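Local coordinates for protein beta-L-arabinobiosidase (Bacteroides thetaiotaomicron, PDB 5MQR) that hydrolyses glycosidic linkages, probably cleaving sugars from complex plant pectin, and may also have sialidase activity, at residues L448-K453 with A459-K464. Residues are numbered along the deposited sequence; the frame is centred on the assembly and turned at random.
With CA (calcium ion), chain J.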
loop_
_atom_site.group_PDB
_atom_site.type_symbol
_atom_site.label_atom_id
_atom_site.label_comp_id
_atom_site.label_asym_id
_atom_site.label_seq_id
_atom_site.Cartn_x
_atom_site.Cartn_y
_atom_site.Cartn_z
ATOM N N LEU A 448 -11.536 22.620 -9.096
ATOM C CA LEU A 448 -10.853 21.885 -10.154
ATOM C C LEU A 448 -11.615 22.178 -11.442
ATOM O O LEU A 448 -12.811 21.889 -11.519
ATOM C CB LEU A 448 -10.864 20.396 -9.868
ATOM C CG LEU A 448 -10.173 19.482 -10.885
ATOM C CD1 LEU A 448 -8.710 19.852 -11.129
ATOM C CD2 LEU A 448 -10.274 18.058 -10.386
ATOM N N LYS A 449 -10.944 22.772 -12.429
ATOM C CA LYS A 449 -11.616 23.256 -13.649
ATOM C C LYS A 449 -11.252 22.394 -14.837
ATOM O O LYS A 449 -10.094 22.060 -15.030
ATOM C CB LYS A 449 -11.234 24.701 -13.958
ATOM C CG LYS A 449 -12.181 25.426 -14.911
ATOM C CD LYS A 449 -11.667 26.745 -15.502
ATOM C CE LYS A 449 -10.617 27.437 -14.671
ATOM N NZ LYS A 449 -10.411 28.852 -14.999
ATOM N N LEU A 450 -12.277 22.052 -15.615
ATOM C CA LEU A 450 -12.143 21.366 -16.865
ATOM C C LEU A 450 -12.577 22.343 -17.953
ATOM O O LEU A 450 -13.704 22.830 -17.917
ATOM C CB LEU A 450 -13.060 20.154 -16.875
ATOM C CG LEU A 450 -12.647 19.030 -15.921
ATOM C CD1 LEU A 450 -12.891 19.396 -14.477
ATOM C CD2 LEU A 450 -13.425 17.762 -16.247
ATOM N N GLN A 451 -11.690 22.623 -18.908
ATOM C CA GLN A 451 -12.021 23.429 -20.083
ATOM C C GLN A 451 -11.914 22.560 -21.335
ATOM O O GLN A 451 -11.180 21.588 -21.337
ATOM C CB GLN A 451 -11.101 24.629 -20.187
ATOM C CG GLN A 451 -11.289 25.652 -19.079
ATOM C CD GLN A 451 -10.247 26.765 -19.113
ATOM O OE1 GLN A 451 -9.040 26.508 -19.094
ATOM N NE2 GLN A 451 -10.708 28.007 -19.153
ATOM N N ASP A 452 -12.695 22.899 -22.368
ATOM C CA ASP A 452 -12.770 22.133 -23.604
ATOM C C ASP A 452 -13.170 23.028 -24.812
ATOM O O ASP A 452 -14.338 23.454 -24.935
ATOM C CB ASP A 452 -13.779 20.994 -23.434
ATOM C CG ASP A 452 -13.741 19.962 -24.571
ATOM O OD1 ASP A 452 -13.204 20.216 -25.663
ATOM O OD2 ASP A 452 -14.305 18.869 -24.395
ATOM N N LYS A 453 -12.199 23.289 -25.685
ATOM C CA LYS A 453 -12.469 23.910 -26.977
ATOM C C LYS A 453 -11.976 23.030 -28.108
ATOM O O LYS A 453 -11.807 23.509 -29.221
ATOM C CB LYS A 453 -11.843 25.306 -27.071
ATOM C CG LYS A 453 -10.330 25.294 -26.990
ATOM C CD LYS A 453 -9.733 26.666 -27.228
ATOM C CE LYS A 453 -10.004 27.634 -26.103
ATOM N NZ LYS A 453 -8.940 28.683 -26.108
ATOM N N ALA A 459 -11.387 17.141 -21.747
ATOM C CA ALA A 459 -10.719 17.165 -20.440
ATOM C C ALA A 459 -11.290 16.017 -19.640
ATOM O O ALA A 459 -12.454 15.685 -19.782
ATOM C CB ALA A 459 -10.957 18.481 -19.715
ATOM N N LYS A 460 -10.468 15.401 -18.810
ATOM C CA LYS A 460 -10.933 14.296 -17.997
ATOM C C LYS A 460 -10.118 14.180 -16.722
ATOM O O LYS A 460 -8.880 14.194 -16.778
ATOM C CB LYS A 460 -10.869 13.004 -18.793
ATOM C CG LYS A 460 -11.589 11.873 -18.123
ATOM C CD LYS A 460 -11.099 10.547 -18.622
ATOM C CE LYS A 460 -9.831 10.164 -17.911
ATOM N NZ LYS A 460 -9.038 9.178 -18.687
ATOM N N VAL A 461 -10.827 14.064 -15.589
ATOM C CA VAL A 461 -10.244 13.765 -14.280
ATOM C C VAL A 461 -10.918 12.501 -13.709
ATOM O O VAL A 461 -12.103 12.284 -13.955
ATOM C CB VAL A 461 -10.316 14.977 -13.319
ATOM C CG1 VAL A 461 -9.618 16.189 -13.921
ATOM C CG2 VAL A 461 -11.727 15.373 -12.978
ATOM N N GLU A 462 -10.146 11.654 -13.014
ATOM C CA GLU A 462 -10.635 10.441 -12.361
ATOM C C GLU A 462 -10.148 10.472 -10.911
ATOM O O GLU A 462 -8.956 10.672 -10.660
ATOM C CB GLU A 462 -10.107 9.122 -12.964
ATOM C CG GLU A 462 -10.083 8.960 -14.469
ATOM C CD GLU A 462 -10.102 7.498 -14.980
ATOM O OE1 GLU A 462 -9.871 6.548 -14.217
ATOM O OE2 GLU A 462 -10.405 7.291 -16.196
ATOM N N ARG A 463 -11.058 10.246 -9.968
ATOM C CA ARG A 463 -10.690 10.067 -8.555
ATOM C C ARG A 463 -10.802 8.585 -8.206
ATOM O O ARG A 463 -11.907 8.033 -8.123
ATOM C CB ARG A 463 -11.579 10.918 -7.632
ATOM C CG ARG A 463 -11.214 10.883 -6.167
ATOM C CD ARG A 463 -9.804 11.375 -5.918
ATOM N NE ARG A 463 -9.502 11.768 -4.539
ATOM C CZ ARG A 463 -9.024 10.968 -3.582
ATOM N NH1 ARG A 463 -8.819 9.667 -3.784
ATOM N NH2 ARG A 463 -8.739 11.477 -2.392
ATOM N N LYS A 464 -9.657 7.933 -8.048
ATOM C CA LYS A 464 -9.648 6.564 -7.565
ATOM C C LYS A 464 -9.892 6.528 -6.039
ATOM O O LYS A 464 -9.331 7.321 -5.295
ATOM C CB LYS A 464 -8.334 5.891 -7.929
ATOM C CG LYS A 464 -8.427 4.388 -7.913
ATOM C CD LYS A 464 -7.348 3.746 -8.784
ATOM C CE LYS A 464 -7.663 2.282 -8.916
ATOM N NZ LYS A 464 -6.579 1.580 -9.624
HETATM CA CA CA J . -14.280 18.416 -26.920
HETATM O O HOH W 1 -14.770 16.774 -28.690
HETATM O O HOH W 2 -15.889 16.857 -25.985
#
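L448 and V461 meet tip to tip between two strands of different sheets, the L448 CD2 methyl standing 4.0 Å from V461 CG2 and nearly as close to V461 CG1, so that one leucine methyl faces both branches of the valine. The first torsion of L448, with CG anti to the backbone N (chi1 -180°), carries CD2 to the valine. L450 meets A459 through its CB, which points toward the other strand and lies 3.9 Å from A459 CB. L450 CD2 lies more loosely beside V461 CG2, 4.4 Å away. The A459 methyl also abuts the backbone, with CB 3.5 Å from Q451 O. V441, beside L448, A459 and V461, and F569 and W431, against V461, extend this apolar layer.

No hydrogen bond joins the two segments. The backbone of 448-452 pairs instead with strands 441-444 and 600-610, and the polar ends turn to other partners: Q451 NE2 bonds E601, while K460 NZ forms a salt bridge with E462 OE2 at 3.4 Å, its hydrogen bond weak, and another with E354.

At the end of strand 447-452, D452 grips the calcium ion with both carboxylate oxygens, OD1 at 2.4 Å and OD2 at 2.6 Å from the metal. OD2 also accepts a hydrogen bond from T571, which would help fix the rotation of the carboxylate. Two waters, D454, D457 and E597 complete the site, and the first two of these residues lie in the connection leading to A459. The touching parts, 448-452 and 459-461, run roughly antiparallel, 152° apart, as facing layers of a beta-sandwich in the sialidase-like carbohydrate-binding-module region, with the calcium ion bound where the chain crosses from one sheet to the other.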